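Local coordinates for protein collagen adhesin (Enterococcus faecalis, PDB 2OKM) that probably binds collagen as a surface adhesin of the bacterial cell wall, of which this chain is the collagen-binding subdomain, at residues I67-A70 against E71-Q74. Numbering follows the deposited sequence.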
ATOM      1  N   ILE A  67      -1.746  10.666   8.236  1.00 14.18           N
ATOM      2  CA  ILE A  67      -0.462  10.777   8.913  1.00 13.21           C
ATOM      3  C   ILE A  67       0.740  10.298   8.109  1.00 13.25           C
ATOM      4  O   ILE A  67       0.600   9.617   7.094  1.00 12.74           O
ATOM      5  CB  ILE A  67      -0.507  10.008  10.250  1.00 13.34           C
ATOM      6  CG1 ILE A  67      -0.748   8.517   9.990  1.00 13.47           C
ATOM      7  CG2 ILE A  67      -1.633  10.554  11.120  1.00 15.35           C
ATOM      8  CD1 ILE A  67      -0.845   7.677  11.252  1.00 15.50           C
ATOM      9  N   SER A  68       1.927  10.665   8.584  1.00 12.94           N
ATOM     10  CA  SER A  68       3.179  10.290   7.936  1.00 13.55           C
ATOM     11  C   SER A  68       3.585   8.887   8.357  1.00 12.02           C
ATOM     12  O   SER A  68       2.975   8.290   9.244  1.00 12.30           O
ATOM     13  CB  SER A  68       4.288  11.259   8.346  1.00 12.92           C
ATOM     14  OG  SER A  68       4.555  11.124   9.732  1.00 15.53           O
ATOM     15  N   LEU A  69       4.625   8.370   7.713  1.00 11.74           N
ATOM     16  CA  LEU A  69       5.142   7.045   8.033  1.00 12.19           C
ATOM     17  C   LEU A  69       5.651   7.022   9.472  1.00 12.47           C
ATOM     18  O   LEU A  69       5.397   6.078  10.216  1.00 12.89           O
ATOM     19  CB  LEU A  69       6.281   6.684   7.076  1.00 12.53           C
ATOM     20  CG  LEU A  69       7.025   5.374   7.334  1.00 13.51           C
ATOM     21  CD1 LEU A  69       6.060   4.197   7.295  1.00 13.76           C
ATOM     22  CD2 LEU A  69       8.114   5.211   6.282  1.00 15.16           C
ATOM     23  N   ALA A  70       6.375   8.067   9.864  1.00 14.33           N
ATOM     24  CA  ALA A  70       6.899   8.140  11.225  1.00 14.14           C
ATOM     25  C   ALA A  70       5.752   8.106  12.234  1.00 14.62           C
ATOM     26  O   ALA A  70       5.831   7.415  13.249  1.00 15.09           O
ATOM     27  CB  ALA A  70       7.726   9.414  11.405  1.00 15.48           C
ATOM     28  N   GLU A  71       4.683   8.846  11.945  1.00 14.85           N
ATOM     29  CA  GLU A  71       3.521   8.890  12.829  1.00 14.73           C
ATOM     30  C   GLU A  71       2.794   7.543  12.839  1.00 13.72           C
ATOM     31  O   GLU A  71       2.312   7.093  13.879  1.00 13.63           O
ATOM     32  CB  GLU A  71       2.582  10.023  12.392  1.00 16.63           C
ATOM     33  CG  GLU A  71       3.143  11.415  12.705  1.00 20.10           C
ATOM     34  CD  GLU A  71       2.451  12.547  11.957  1.00 22.56           C
ATOM     35  OE1 GLU A  71       2.736  13.722  12.276  1.00 25.63           O
ATOM     36  OE2 GLU A  71       1.637  12.277  11.047  1.00 22.65           O
ATOM     37  N   PHE A  72       2.729   6.906  11.674  1.00 12.32           N
ATOM     38  CA  PHE A  72       2.092   5.601  11.512  1.00 11.60           C
ATOM     39  C   PHE A  72       2.759   4.607  12.466  1.00 12.32           C
ATOM     40  O   PHE A  72       2.095   3.828  13.151  1.00 12.38           O
ATOM     41  CB  PHE A  72       2.265   5.145  10.054  1.00 11.62           C
ATOM     42  CG  PHE A  72       1.774   3.749   9.770  1.00 12.27           C
ATOM     43  CD1 PHE A  72       0.414   3.481   9.625  1.00 11.44           C
ATOM     44  CD2 PHE A  72       2.681   2.704   9.606  1.00 12.45           C
ATOM     45  CE1 PHE A  72      -0.029   2.190   9.316  1.00 11.60           C
ATOM     46  CE2 PHE A  72       2.249   1.413   9.298  1.00 11.69           C
ATOM     47  CZ  PHE A  72       0.894   1.155   9.153  1.00 10.06           C
ATOM     48  N   GLU A  73       4.084   4.644  12.509  1.00 12.51           N
ATOM     49  CA  GLU A  73       4.829   3.745  13.372  1.00 13.15           C
ATOM     50  C   GLU A  73       4.795   4.170  14.839  1.00 13.67           C
ATOM     51  O   GLU A  73       4.619   3.336  15.727  1.00 14.21           O
ATOM     52  CB  GLU A  73       6.273   3.643  12.881  1.00 14.15           C
ATOM     53  CG  GLU A  73       6.380   2.951  11.533  1.00 15.52           C
ATOM     54  CD  GLU A  73       7.803   2.848  11.033  1.00 18.62           C
ATOM     55  OE1 GLU A  73       8.072   1.955  10.203  1.00 17.50           O
ATOM     56  OE2 GLU A  73       8.650   3.662  11.459  1.00 22.95           O
ATOM     57  N   GLN A  74       4.951   5.464  15.089  1.00 14.69           N
ATOM     58  CA  GLN A  74       4.948   5.981  16.454  1.00 17.15           C
ATOM     59  C   GLN A  74       3.617   5.719  17.156  1.00 16.86           C
ATOM     60  O   GLN A  74       3.583   5.457  18.361  1.00 17.71           O
ATOM     61  CB  GLN A  74       5.245   7.487  16.439  1.00 19.68           C
ATOM     62  CG  GLN A  74       5.530   8.109  17.807  1.00 25.22           C
ATOM     63  CD  GLN A  74       4.304   8.195  18.692  1.00 28.49           C
ATOM     64  OE1 GLN A  74       3.276   8.748  18.296  1.00 30.52           O
ATOM     65  NE2 GLN A  74       4.406   7.655  19.902  1.00 30.92           N
TER
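Ser68 and Glu71 reach each other through complementary first torsions: OG of Ser68 stands between its own backbone N and carbonyl carbon (chi1 66°), while CG of Glu71 lies beside the Glu71 backbone N (chi1 -72°) and the chain beyond it runs extended, back toward Ser68. Two reciprocal bonds result. Glu71 N donates to Ser68 OG over 3.2 Å. Ser68 N donates to Glu71 OE2 over 3.0 Å in a nearly straight line (168° at the hydrogen), meeting that oxygen from above the carboxylate plane. This exchange defines a capping box with Ser68 as N-cap: the serine hydroxyl takes up an amide of the first helical turn. The carboxylate accepts one bond, from Ser68 N, while the backbone N of the same residue gives the other, and it lies where the helix dipole would probably favour its negative charge. Glu71 CG passes 3.3 Å from Ser68 OG.

Helical bonding starts at once, with Phe72 N to Ser68 O at 2.8 Å, followed by Glu73 N to Leu69 O and Gln74 N to Ala70 O. Between the buried residues Ile67 and Phe72, Ile67 CD1 rests 3.6 Å from Phe72 CA. Separately, Leu69 CD1 comes within 4.4 Å of Phe72 CD2, a looser apolar touch.

Ile67, backbone-bonded to Phe56, also packs on Ile58, and the Phe72 ring stacks with Phe56 and meets Phe92 at a steep angle. Glu73 OE1 accepts from Ile80 N, so the short helix 69-74, which follows strand 64-68, is tied to strands 55-59 and 78-82, which belong to different sheets of the collagen-binding domain.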